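Local coordinates for vacuolar protein sorting-associated protein 29 (Entamoeba histolytica, PDB 5XCJ) that probably serves as the metal-binding, metallophosphatase-fold subunit of retromer, taking part in protein transport, at residues I6-V11 / H115-E120; I48-T51 / E55-V58; H88-W93 / E97-Y102; I101-L106 / K127-P132. The protein carries 1 engineered substitution. All coordinates share one frame; numbering follows the deposited sequence.

Contact 1 of 4, residues I6-V11 / H115-E120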
loop_
_atom_site.group_PDB
_atom_site.type_symbol
_atom_site.label_atom_id
_atom_site.label_comp_id
_atom_site.label_asym_id
_atom_site.label_seq_id
_atom_site.Cartn_x
_atom_site.Cartn_y
_atom_site.Cartn_z
ATOM N N ILE A 6 0.853 1.325 -2.817
ATOM C CA ILE A 6 -0.373 2.102 -2.981
ATOM C C ILE A 6 -1.622 1.219 -2.937
ATOM O O ILE A 6 -1.519 0.007 -3.075
ATOM C CB ILE A 6 -0.308 2.861 -4.325
ATOM C CG1 ILE A 6 -1.186 4.116 -4.330
ATOM C CG2 ILE A 6 -0.630 1.923 -5.469
ATOM C CD1 ILE A 6 -0.948 5.017 -5.520
ATOM N N GLY A 7 -2.785 1.834 -2.737
ATOM C CA GLY A 7 -4.039 1.103 -2.683
ATOM C C GLY A 7 -5.243 1.865 -2.154
ATOM O O GLY A 7 -5.181 3.067 -1.920
ATOM N N ASP A 8 -6.340 1.134 -1.966
ATOM C CA ASP A 8 -7.589 1.688 -1.443
ATOM C C ASP A 8 -8.100 2.880 -2.245
ATOM O O ASP A 8 -8.473 3.903 -1.695
ATOM C CB ASP A 8 -7.473 2.013 0.041
ATOM C CG ASP A 8 -7.601 0.783 0.909
ATOM O OD1 ASP A 8 -8.392 -0.098 0.543
ATOM O OD2 ASP A 8 -6.905 0.697 1.935
ATOM N N PHE A 9 -8.053 2.738 -3.561
ATOM C CA PHE A 9 -8.499 3.777 -4.478
ATOM C C PHE A 9 -9.987 4.110 -4.468
ATOM O O PHE A 9 -10.369 5.270 -4.540
ATOM C CB PHE A 9 -8.129 3.406 -5.916
ATOM C CG PHE A 9 -6.658 3.304 -6.163
ATOM C CD1 PHE A 9 -5.904 4.437 -6.401
ATOM C CD2 PHE A 9 -6.030 2.073 -6.167
ATOM C CE1 PHE A 9 -4.553 4.343 -6.638
ATOM C CE2 PHE A 9 -4.676 1.971 -6.399
ATOM C CZ PHE A 9 -3.938 3.110 -6.635
ATOM N N HIS A 10 -10.819 3.083 -4.399
ATOM C CA HIS A 10 -12.256 3.275 -4.513
ATOM C C HIS A 10 -13.147 2.619 -3.467
ATOM O O HIS A 10 -12.845 1.556 -2.938
ATOM C CB HIS A 10 -12.683 2.754 -5.894
ATOM C CG HIS A 10 -13.938 3.373 -6.429
ATOM N ND1 HIS A 10 -13.976 4.643 -6.962
ATOM C CD2 HIS A 10 -15.194 2.884 -6.537
ATOM C CE1 HIS A 10 -15.206 4.914 -7.361
ATOM N NE2 HIS A 10 -15.964 3.866 -7.112
ATOM N N VAL A 11 -14.264 3.287 -3.217
ATOM C CA VAL A 11 -15.318 2.823 -2.332
ATOM C C VAL A 11 -16.580 2.850 -3.204
ATOM O O VAL A 11 -16.808 3.813 -3.930
ATOM C CB VAL A 11 -15.479 3.723 -1.098
ATOM C CG1 VAL A 11 -16.771 3.399 -0.368
ATOM C CG2 VAL A 11 -14.284 3.563 -0.168
ATOM N N HIS A 115 -6.972 -1.340 3.967
ATOM C CA HIS A 115 -8.250 -1.389 4.683
ATOM C C HIS A 115 -8.577 -0.239 5.638
ATOM O O HIS A 115 -9.661 0.319 5.596
ATOM C CB HIS A 115 -8.422 -2.729 5.394
ATOM C CG HIS A 115 -9.777 -2.915 5.997
ATOM N ND1 HIS A 115 -10.850 -3.391 5.278
ATOM C CD2 HIS A 115 -10.238 -2.672 7.245
ATOM C CE1 HIS A 115 -11.914 -3.439 6.059
ATOM N NE2 HIS A 115 -11.568 -3.013 7.257
ATOM N N THR A 116 -7.644 0.061 6.528
ATOM C CA THR A 116 -7.815 1.089 7.540
ATOM C C THR A 116 -7.968 2.510 7.012
ATOM O O THR A 116 -8.482 3.373 7.712
ATOM C CB THR A 116 -6.658 1.064 8.559
ATOM O OG1 THR A 116 -5.453 1.493 7.923
ATOM C CG2 THR A 116 -6.468 -0.333 9.101
ATOM N N HIS A 117 -7.419 2.752 5.825
ATOM C CA HIS A 117 -7.400 4.069 5.182
ATOM C C HIS A 117 -6.540 5.078 5.951
ATOM O O HIS A 117 -6.731 6.284 5.851
ATOM C CB HIS A 117 -8.805 4.608 4.909
ATOM C CG HIS A 117 -9.500 3.913 3.779
ATOM N ND1 HIS A 117 -10.404 4.545 2.956
ATOM C CD2 HIS A 117 -9.425 2.635 3.340
ATOM C CE1 HIS A 117 -10.854 3.687 2.060
ATOM N NE2 HIS A 117 -10.277 2.519 2.271
ATOM N N LYS A 118 -5.590 4.561 6.719
ATOM C CA LYS A 118 -4.669 5.394 7.467
ATOM C C LYS A 118 -3.261 4.872 7.236
ATOM O O LYS A 118 -2.958 3.724 7.536
ATOM C CB LYS A 118 -4.987 5.406 8.958
ATOM C CG LYS A 118 -4.214 6.464 9.721
ATOM C CD LYS A 118 -3.973 7.690 8.852
ATOM C CE LYS A 118 -4.089 8.980 9.645
ATOM N NZ LYS A 118 -5.029 9.943 9.014
ATOM N N LEU A 119 -2.405 5.717 6.679
ATOM C CA LEU A 119 -1.043 5.311 6.410
ATOM C C LEU A 119 -0.312 5.108 7.725
ATOM O O LEU A 119 -0.426 5.917 8.630
ATOM C CB LEU A 119 -0.324 6.374 5.579
ATOM C CG LEU A 119 1.152 6.142 5.276
ATOM C CD1 LEU A 119 1.533 6.818 3.973
ATOM C CD2 LEU A 119 2.031 6.637 6.408
ATOM N N GLU A 120 0.393 3.993 7.842
ATOM C CA GLU A 120 1.163 3.729 9.048
ATOM C C GLU A 120 2.400 2.890 8.774
ATOM O O GLU A 120 2.364 1.957 7.979
ATOM C CB GLU A 120 0.286 3.035 10.095
ATOM C CG GLU A 120 0.932 2.892 11.460
ATOM C CD GLU A 120 0.064 2.133 12.442
ATOM O OE1 GLU A 120 -0.681 2.774 13.209
ATOM O OE2 GLU A 120 0.119 0.890 12.431
HETATM O O HOH W 1 -5.234 1.815 4.004
#
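Asp8 and His117 meet in the metal site of the metallophosphatase (calcineurin-like phosphoesterase) fold, where the loop after strand 2-6 faces the loop after strand 110-112. No metal is bound in this model, but zinc has been seen at these residues in this protein: Asp8 serves both ions, His115 the first and His117 the second. Asn39 belongs to the first zinc site as well, as does position 62, here an engineered alanine.

The direct polar link is one hydrogen bond. His115 N donates to Asp8 OD2 over 2.9 Å, using the syn lone pair of that oxygen, and the N-H...O angle of 133° marks it as bent. The other carboxylate oxygen, OD1, accepts from His86 NE2 and weakly from Asn39 ND2, so both oxygens are engaged and the group is held against rotation even without metal.

Van der Waals contact joins the carboxylate to the imidazole. Asp8 CG lies 3.5 Å from His117 NE2, with the two planes 41° apart, neither stacked nor perpendicular. His117 ND1 is hydrogen-bonded to Ala138 O, which fixes the turn of the ring and leaves NE2 on the Asp8 side, consistent with its role as zinc ligand. At the ring edge, near its plane, Val11 CG2 comes to 4.1 Å from His117 CE1.

A water also bridges the loops: it lies 2.9 Å from Asp8 OD2 and accepts from His117 N at 3.0 Å.

Contact 2 of 4, residues I48-T51 / E55-V58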
loop_
_atom_site.group_PDB
_atom_site.type_symbol
_atom_site.label_atom_id
_atom_site.label_comp_id
_atom_site.label_asym_id
_atom_site.label_seq_id
_atom_site.Cartn_x
_atom_site.Cartn_y
_atom_site.Cartn_z
ATOM N N ILE A 48 -3.169 2.824 -15.117
ATOM C CA ILE A 48 -2.274 3.807 -14.522
ATOM C C ILE A 48 -1.097 3.139 -13.820
ATOM O O ILE A 48 0.043 3.548 -13.987
ATOM C CB ILE A 48 -3.024 4.684 -13.505
ATOM C CG1 ILE A 48 -4.143 5.465 -14.188
ATOM C CG2 ILE A 48 -2.073 5.640 -12.811
ATOM C CD1 ILE A 48 -4.879 6.403 -13.261
ATOM N N LEU A 49 -1.383 2.084 -13.062
ATOM C CA LEU A 49 -0.356 1.333 -12.339
ATOM C C LEU A 49 0.645 0.694 -13.293
ATOM O O LEU A 49 1.837 0.659 -13.026
ATOM C CB LEU A 49 -0.987 0.245 -11.475
ATOM C CG LEU A 49 -1.817 0.689 -10.274
ATOM C CD1 LEU A 49 -2.504 -0.509 -9.644
ATOM C CD2 LEU A 49 -0.941 1.401 -9.258
ATOM N N ARG A 50 0.148 0.212 -14.427
ATOM C CA ARG A 50 0.987 -0.422 -15.438
ATOM C C ARG A 50 1.976 0.584 -16.030
ATOM O O ARG A 50 3.081 0.219 -16.403
ATOM C CB ARG A 50 0.132 -1.057 -16.534
ATOM C CG ARG A 50 -0.104 -2.552 -16.370
ATOM C CD ARG A 50 0.160 -3.033 -14.956
ATOM N NE ARG A 50 0.727 -4.375 -14.915
ATOM C CZ ARG A 50 2.000 -4.658 -15.176
ATOM N NH1 ARG A 50 2.843 -3.692 -15.507
ATOM N NH2 ARG A 50 2.431 -5.905 -15.111
ATOM N N THR A 51 1.561 1.841 -16.133
ATOM C CA THR A 51 2.449 2.898 -16.615
ATOM C C THR A 51 3.606 3.222 -15.656
ATOM O O THR A 51 4.725 3.476 -16.082
ATOM C CB THR A 51 1.693 4.201 -16.953
ATOM O OG1 THR A 51 1.157 4.783 -15.763
ATOM C CG2 THR A 51 0.572 3.943 -17.951
ATOM N N GLU A 55 6.710 -4.015 -13.160
ATOM C CA GLU A 55 6.069 -5.083 -12.406
ATOM C C GLU A 55 5.009 -4.543 -11.459
ATOM O O GLU A 55 5.310 -3.773 -10.552
ATOM C CB GLU A 55 7.131 -5.849 -11.613
ATOM C CG GLU A 55 6.783 -7.285 -11.270
ATOM C CD GLU A 55 7.971 -8.049 -10.705
ATOM O OE1 GLU A 55 9.113 -7.753 -11.106
ATOM O OE2 GLU A 55 7.765 -8.935 -9.857
ATOM N N VAL A 56 3.768 -4.951 -11.689
ATOM C CA VAL A 56 2.649 -4.526 -10.868
ATOM C C VAL A 56 1.965 -5.706 -10.187
ATOM O O VAL A 56 1.685 -6.713 -10.822
ATOM C CB VAL A 56 1.612 -3.763 -11.704
ATOM C CG1 VAL A 56 0.438 -3.339 -10.843
ATOM C CG2 VAL A 56 2.262 -2.559 -12.369
ATOM N N HIS A 57 1.730 -5.578 -8.883
ATOM C CA HIS A 57 1.046 -6.612 -8.115
ATOM C C HIS A 57 -0.185 -6.046 -7.430
ATOM O O HIS A 57 -0.113 -5.023 -6.751
ATOM C CB HIS A 57 1.984 -7.211 -7.079
ATOM C CG HIS A 57 3.294 -7.646 -7.643
ATOM N ND1 HIS A 57 3.572 -8.959 -7.949
ATOM C CD2 HIS A 57 4.403 -6.944 -7.966
ATOM C CE1 HIS A 57 4.794 -9.045 -8.432
ATOM N NE2 HIS A 57 5.321 -7.837 -8.457
ATOM N N VAL A 58 -1.321 -6.695 -7.649
ATOM C CA VAL A 58 -2.575 -6.281 -7.041
ATOM C C VAL A 58 -3.307 -7.439 -6.370
ATOM O O VAL A 58 -3.542 -8.470 -6.979
ATOM C CB VAL A 58 -3.502 -5.632 -8.081
ATOM C CG1 VAL A 58 -4.789 -5.165 -7.429
ATOM C CG2 VAL A 58 -2.793 -4.483 -8.770
#
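Arg50 lies across Val56, its guanidinium presenting a face to the valine's CG2 methyl, which sits 3.0 Å above the plane and is offset toward the rim. The approach is oblique and the arginine chain reaches it by bending at chi2 (19°) and chi3 (-145°), which turns it back over the strand although its CB points away. The aliphatic part takes part too: Arg50 CD is 3.4 Å from Val56 CG2. The bent chain is held at its polar end by Arg54 O, which accepts from NH1, and more weakly by the hydroxyl of Tyr46 at NE.

Leu49 points its CB toward the strand, 3.9 Å from Val56 CG1, while its backbone O lies 3.3 Å from Val56 CG2. Farther along, Leu49 and Val58 cross at about a right angle, Leu49 CD1 touching Val58 CG2 at 4.1 Å.

No hydrogen bond spans the two segments; 209 Å² of surface is buried by van der Waals packing, part of it against the guanidinium face. Helix 43-52 thus lies against parallel strand 55-58 in a beta-alpha-beta crossover from strand 33-36, at the edge of the six-stranded sheet of the metallophosphatase fold.

Contact 3 of 4, residues H88-W93 / E97-Y102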
loop_
_atom_site.group_PDB
_atom_site.type_symbol
_atom_site.label_atom_id
_atom_site.label_comp_id
_atom_site.label_asym_id
_atom_site.label_seq_id
_atom_site.Cartn_x
_atom_site.Cartn_y
_atom_site.Cartn_z
ATOM N N HIS A 88 -8.744 -6.439 5.018
ATOM C CA HIS A 88 -10.099 -6.543 5.552
ATOM C C HIS A 88 -10.286 -7.888 6.269
ATOM O O HIS A 88 -11.111 -8.013 7.162
ATOM C CB HIS A 88 -11.188 -6.293 4.500
ATOM C CG HIS A 88 -11.241 -7.316 3.412
ATOM N ND1 HIS A 88 -10.316 -7.370 2.393
ATOM C CD2 HIS A 88 -12.129 -8.307 3.163
ATOM C CE1 HIS A 88 -10.629 -8.349 1.570
ATOM N NE2 HIS A 88 -11.718 -8.941 2.019
ATOM N N GLN A 89 -9.527 -8.880 5.818
ATOM C CA GLN A 89 -9.532 -10.236 6.365
ATOM C C GLN A 89 -8.897 -10.352 7.752
ATOM O O GLN A 89 -9.128 -11.326 8.460
ATOM C CB GLN A 89 -8.873 -11.222 5.405
ATOM C CG GLN A 89 -9.244 -11.017 3.953
ATOM C CD GLN A 89 -8.314 -10.051 3.263
ATOM O OE1 GLN A 89 -7.765 -9.154 3.888
ATOM N NE2 GLN A 89 -8.127 -10.237 1.970
ATOM N N VAL A 90 -8.108 -9.359 8.136
ATOM C CA VAL A 90 -7.435 -9.407 9.419
ATOM C C VAL A 90 -8.400 -8.959 10.499
ATOM O O VAL A 90 -8.730 -7.788 10.607
ATOM C CB VAL A 90 -6.218 -8.470 9.431
ATOM C CG1 VAL A 90 -5.616 -8.388 10.823
ATOM C CG2 VAL A 90 -5.191 -8.914 8.402
ATOM N N ILE A 91 -8.862 -9.924 11.290
ATOM C CA ILE A 91 -9.797 -9.649 12.376
ATOM C C ILE A 91 -9.180 -9.957 13.752
ATOM O O ILE A 91 -8.632 -11.031 13.922
ATOM C CB ILE A 91 -11.148 -10.351 12.180
ATOM C CG1 ILE A 91 -10.981 -11.865 12.177
ATOM C CG2 ILE A 91 -11.794 -9.875 10.891
ATOM C CD1 ILE A 91 -12.291 -12.613 12.164
ATOM N N PRO A 92 -9.247 -9.040 14.721
ATOM C CA PRO A 92 -9.854 -7.709 14.590
ATOM C C PRO A 92 -9.037 -6.777 13.699
ATOM O O PRO A 92 -7.834 -6.945 13.586
ATOM C CB PRO A 92 -9.877 -7.193 16.032
ATOM C CG PRO A 92 -9.814 -8.420 16.878
ATOM C CD PRO A 92 -8.940 -9.368 16.121
ATOM N N TRP A 93 -9.713 -5.804 13.087
ATOM C CA TRP A 93 -9.094 -4.912 12.104
ATOM C C TRP A 93 -7.983 -4.036 12.612
ATOM O O TRP A 93 -8.112 -3.337 13.606
ATOM C CB TRP A 93 -10.154 -4.007 11.490
ATOM C CG TRP A 93 -11.040 -4.694 10.538
ATOM C CD1 TRP A 93 -10.778 -5.837 9.852
ATOM C CD2 TRP A 93 -12.356 -4.289 10.164
ATOM N NE1 TRP A 93 -11.846 -6.169 9.069
ATOM C CE2 TRP A 93 -12.830 -5.233 9.241
ATOM C CE3 TRP A 93 -13.173 -3.217 10.515
ATOM C CZ2 TRP A 93 -14.090 -5.135 8.663
ATOM C CZ3 TRP A 93 -14.421 -3.128 9.946
ATOM C CH2 TRP A 93 -14.867 -4.079 9.031
ATOM N N GLU A 97 -1.539 -7.850 16.932
ATOM C CA GLU A 97 -1.447 -9.300 17.057
ATOM C C GLU A 97 -2.055 -10.066 15.872
ATOM O O GLU A 97 -1.529 -11.093 15.458
ATOM C CB GLU A 97 -2.021 -9.780 18.387
ATOM C CG GLU A 97 -1.490 -11.135 18.813
ATOM C CD GLU A 97 -0.018 -11.318 18.492
ATOM O OE1 GLU A 97 0.293 -11.993 17.498
ATOM O OE2 GLU A 97 0.831 -10.798 19.238
ATOM N N ALA A 98 -3.188 -9.590 15.364
ATOM C CA ALA A 98 -3.822 -10.243 14.227
ATOM C C ALA A 98 -2.918 -10.172 13.005
ATOM O O ALA A 98 -2.745 -11.151 12.295
ATOM C CB ALA A 98 -5.173 -9.616 13.926
ATOM N N LEU A 99 -2.364 -8.989 12.757
ATOM C CA LEU A 99 -1.451 -8.767 11.646
ATOM C C LEU A 99 -0.202 -9.618 11.837
ATOM O O LEU A 99 0.348 -10.158 10.889
ATOM C CB LEU A 99 -1.075 -7.294 11.548
ATOM C CG LEU A 99 -2.143 -6.329 11.042
ATOM C CD1 LEU A 99 -1.764 -4.901 11.401
ATOM C CD2 LEU A 99 -2.316 -6.478 9.539
ATOM N N ALA A 100 0.246 -9.728 13.082
ATOM C CA ALA A 100 1.428 -10.515 13.399
ATOM C C ALA A 100 1.182 -11.972 13.046
ATOM O O ALA A 100 2.066 -12.652 12.537
ATOM C CB ALA A 100 1.790 -10.378 14.867
ATOM N N ILE A 101 -0.024 -12.452 13.316
ATOM C CA ILE A 101 -0.355 -13.830 12.998
ATOM C C ILE A 101 -0.274 -14.045 11.489
ATOM O O ILE A 101 0.275 -15.037 11.028
ATOM C CB ILE A 101 -1.746 -14.219 13.533
ATOM C CG1 ILE A 101 -1.742 -14.200 15.063
ATOM C CG2 ILE A 101 -2.156 -15.590 13.020
ATOM C CD1 ILE A 101 -3.110 -14.038 15.685
ATOM N N TYR A 102 -0.816 -13.109 10.719
ATOM C CA TYR A 102 -0.758 -13.215 9.265
ATOM C C TYR A 102 0.671 -13.167 8.743
ATOM O O TYR A 102 1.033 -13.901 7.832
ATOM C CB TYR A 102 -1.622 -12.156 8.586
ATOM C CG TYR A 102 -2.984 -12.676 8.225
ATOM C CD1 TYR A 102 -3.216 -13.274 6.997
ATOM C CD2 TYR A 102 -4.034 -12.588 9.121
ATOM C CE1 TYR A 102 -4.466 -13.756 6.667
ATOM C CE2 TYR A 102 -5.282 -13.075 8.801
ATOM C CZ TYR A 102 -5.493 -13.657 7.574
ATOM O OH TYR A 102 -6.737 -14.128 7.260
#
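Val90 turns both methyls to the helix: with chi1 at 173°, CG1 lies opposite the backbone N and meets Ala98 and the start of Leu99, while CG2 lies beside that N and meets Leu99 CD2 and Tyr102. Leu99 chi1 (-72°) sets CG beside its own backbone N, from where CD2 reaches the loop although the CB does not itself point there.

The Val90 CG1 to Ala98 CB distance is 3.4 Å, tighter than a usual methyl-methyl contact, so the loop sits closely on the helix here. Val90 and Leu99 cross at about a right angle, Val90 CG2 standing 3.9 Å from Leu99 CD2. The same methyl lies 3.9 Å from Tyr102 CD2, where the two side chains run past each other in opposite directions and the ring is approached obliquely.

Ala98 CB also lies 3.7 Å from Ile91 O, just before the cis peptide bond to Pro92. Within the loop, Trp93 NE1 donates to His88 O at 2.8 Å, linking the two ends of segment 88-93, and Gln89 NE2 is hydrogen-bonded to Glu71.

No hydrogen bond crosses between the segments. The Trp93 ring also meets that of His115, a zinc ligand; this apolar packing seats on helix 96-106 a loop that borders the metal site of the metallophosphatase fold.

Contact 4 of 4, residues I101-L106 / K127-P132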
loop_
_atom_site.group_PDB
_atom_site.type_symbol
_atom_site.label_atom_id
_atom_site.label_comp_id
_atom_site.label_asym_id
_atom_site.label_seq_id
_atom_site.Cartn_x
_atom_site.Cartn_y
_atom_site.Cartn_z
ATOM N N ILE A 101 -0.024 -12.452 13.316
ATOM C CA ILE A 101 -0.355 -13.830 12.998
ATOM C C ILE A 101 -0.274 -14.045 11.489
ATOM O O ILE A 101 0.275 -15.037 11.028
ATOM C CB ILE A 101 -1.746 -14.219 13.533
ATOM C CG1 ILE A 101 -1.742 -14.200 15.063
ATOM C CG2 ILE A 101 -2.156 -15.590 13.020
ATOM C CD1 ILE A 101 -3.110 -14.038 15.685
ATOM N N TYR A 102 -0.816 -13.109 10.719
ATOM C CA TYR A 102 -0.758 -13.215 9.265
ATOM C C TYR A 102 0.671 -13.167 8.743
ATOM O O TYR A 102 1.033 -13.901 7.832
ATOM C CB TYR A 102 -1.622 -12.156 8.586
ATOM C CG TYR A 102 -2.984 -12.676 8.225
ATOM C CD1 TYR A 102 -3.216 -13.274 6.997
ATOM C CD2 TYR A 102 -4.034 -12.588 9.121
ATOM C CE1 TYR A 102 -4.466 -13.756 6.667
ATOM C CE2 TYR A 102 -5.282 -13.075 8.801
ATOM C CZ TYR A 102 -5.493 -13.657 7.574
ATOM O OH TYR A 102 -6.737 -14.128 7.260
ATOM N N GLN A 103 1.488 -12.306 9.340
ATOM C CA GLN A 103 2.876 -12.162 8.924
ATOM C C GLN A 103 3.588 -13.492 9.133
ATOM O O GLN A 103 4.370 -13.926 8.299
ATOM C CB GLN A 103 3.564 -11.065 9.736
ATOM C CG GLN A 103 5.065 -10.962 9.517
ATOM C CD GLN A 103 5.868 -11.663 10.594
ATOM O OE1 GLN A 103 5.500 -11.654 11.760
ATOM N NE2 GLN A 103 6.971 -12.274 10.201
ATOM N N ARG A 104 3.338 -14.111 10.275
ATOM C CA ARG A 104 3.910 -15.411 10.581
ATOM C C ARG A 104 3.373 -16.479 9.632
ATOM O O ARG A 104 4.095 -17.383 9.238
ATOM C CB ARG A 104 3.696 -15.780 12.042
ATOM C CG ARG A 104 4.694 -15.116 12.972
ATOM C CD ARG A 104 4.654 -15.742 14.347
ATOM N NE ARG A 104 3.291 -15.842 14.852
ATOM C CZ ARG A 104 2.645 -14.853 15.453
ATOM N NH1 ARG A 104 3.232 -13.683 15.618
ATOM N NH2 ARG A 104 1.411 -15.035 15.888
ATOM N N GLN A 105 2.092 -16.366 9.294
ATOM C CA GLN A 105 1.441 -17.306 8.389
ATOM C C GLN A 105 2.068 -17.259 7.006
ATOM O O GLN A 105 2.337 -18.284 6.398
ATOM C CB GLN A 105 -0.050 -16.980 8.282
ATOM C CG GLN A 105 -0.831 -17.199 9.564
ATOM C CD GLN A 105 -0.772 -18.634 10.044
ATOM O OE1 GLN A 105 -0.804 -19.570 9.248
ATOM N NE2 GLN A 105 -0.691 -18.815 11.359
ATOM N N LEU A 106 2.253 -16.048 6.497
ATOM C CA LEU A 106 2.887 -15.817 5.204
ATOM C C LEU A 106 4.395 -16.061 5.243
ATOM O O LEU A 106 5.015 -16.247 4.202
ATOM C CB LEU A 106 2.611 -14.396 4.708
ATOM C CG LEU A 106 1.161 -14.010 4.428
ATOM C CD1 LEU A 106 1.088 -12.640 3.772
ATOM C CD2 LEU A 106 0.494 -15.057 3.559
ATOM N N LYS A 127 10.020 -7.378 12.697
ATOM C CA LYS A 127 9.218 -7.504 11.489
ATOM C C LYS A 127 8.592 -6.142 11.186
ATOM O O LYS A 127 8.360 -5.346 12.088
ATOM C CB LYS A 127 8.134 -8.571 11.639
ATOM C CG LYS A 127 8.637 -9.930 12.092
ATOM C CD LYS A 127 9.658 -10.505 11.133
ATOM C CE LYS A 127 10.508 -11.564 11.816
ATOM N NZ LYS A 127 11.278 -12.387 10.854
ATOM N N TYR A 128 8.327 -5.880 9.911
ATOM C CA TYR A 128 7.776 -4.596 9.507
ATOM C C TYR A 128 6.373 -4.689 8.940
ATOM O O TYR A 128 6.099 -5.516 8.084
ATOM C CB TYR A 128 8.708 -3.932 8.499
ATOM C CG TYR A 128 10.151 -3.926 8.945
ATOM C CD1 TYR A 128 10.987 -4.986 8.658
ATOM C CD2 TYR A 128 10.664 -2.863 9.669
ATOM C CE1 TYR A 128 12.303 -4.986 9.072
ATOM C CE2 TYR A 128 11.974 -2.852 10.087
ATOM C CZ TYR A 128 12.788 -3.914 9.788
ATOM O OH TYR A 128 14.094 -3.903 10.206
ATOM N N PHE A 129 5.491 -3.843 9.455
ATOM C CA PHE A 129 4.109 -3.792 9.012
ATOM C C PHE A 129 3.865 -2.434 8.376
ATOM O O PHE A 129 3.986 -1.409 9.033
ATOM C CB PHE A 129 3.175 -4.022 10.193
ATOM C CG PHE A 129 3.285 -5.398 10.784
ATOM C CD1 PHE A 129 4.322 -5.715 11.643
ATOM C CD2 PHE A 129 2.364 -6.376 10.468
ATOM C CE1 PHE A 129 4.428 -6.981 12.180
ATOM C CE2 PHE A 129 2.468 -7.642 11.004
ATOM C CZ PHE A 129 3.505 -7.945 11.861
ATOM N N LEU A 130 3.496 -2.447 7.099
ATOM C CA LEU A 130 3.270 -1.225 6.337
ATOM C C LEU A 130 1.876 -1.070 5.732
ATOM O O LEU A 130 1.316 -2.010 5.185
ATOM C CB LEU A 130 4.312 -1.115 5.226
ATOM C CG LEU A 130 5.719 -1.566 5.608
ATOM C CD1 LEU A 130 6.646 -1.590 4.407
ATOM C CD2 LEU A 130 6.268 -0.669 6.696
ATOM N N ASN A 131 1.311 0.116 5.887
ATOM C CA ASN A 131 0.021 0.454 5.312
ATOM C C ASN A 131 0.194 1.813 4.634
ATOM O O ASN A 131 0.515 2.787 5.298
ATOM C CB ASN A 131 -1.024 0.518 6.418
ATOM C CG ASN A 131 -2.425 0.726 5.893
ATOM O OD1 ASN A 131 -2.635 1.414 4.911
ATOM N ND2 ASN A 131 -3.395 0.132 6.568
ATOM N N PRO A 132 -0.045 1.888 3.331
ATOM C CA PRO A 132 0.121 3.154 2.606
ATOM C C PRO A 132 -1.089 4.090 2.681
ATOM O O PRO A 132 -1.022 5.203 2.168
ATOM C CB PRO A 132 0.351 2.702 1.162
ATOM C CG PRO A 132 -0.350 1.396 1.064
ATOM C CD PRO A 132 -0.325 0.763 2.425
#
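Helix 96-106 packs on the five-stranded sheet of the metallophosphatase fold, and within 101-106 Gln103 makes the contact with strand 127-131, through Lys127 and Phe129. Its CG stands opposite the backbone N (chi1 172°), directing the chain at the strand, and a bend at chi2 (-98°) turns the amide across the lysine methylenes.

The aliphatic base of Gln103 meets the phenylalanine. Gln103 CB is 3.8 Å from Phe129 CZ, an oblique approach to the ring, and the amide plane stands 86° from the ring plane. Phe129 also rests on Leu111 and Val124, side chains of the two strands flanking its own, so the helix contact is part of a wider apolar layer.

The amide end meets methylene groups of Lys127, crossing that chain at about a right angle. Gln103 CD is 3.6 Å from Lys127 CG; no hydrogen bond joins the two side chains. Instead Gln103 NE2 donates to Val108 O, a backbone acceptor just past the helix end, which gives this nitrogen of a buried residue an acceptor and holds the amide in place. The closest approach between the segments is Gln103 NE2 to Lys127 CD, 3.3 Å.

Overall arrangement
From the N terminus, strand 2-6 leads into the first loop of contact 1, whose partner at 115-120 closes a loop of about a hundred residues. Contacts 2 and 3 both nest within it, in series: contact 2 closes the short turn between helix 43-52 and edge strand 55-58 of the six-stranded sheet, and contact 3 folds 88-93 onto helix 96-106. Contact 4 starts on that helix and closes at 127-132, so it crosses contact 1. Contacts 3 and 4 share Ile101 and Tyr102, whereas contacts 2 and 3 have centres about 26 Å apart, on opposite sides of the chain's centre. Contact 1 touches each of the others, through Leu49, Trp93 and Asn131 respectively, so the loops of the metal site connect with parts of both sheets.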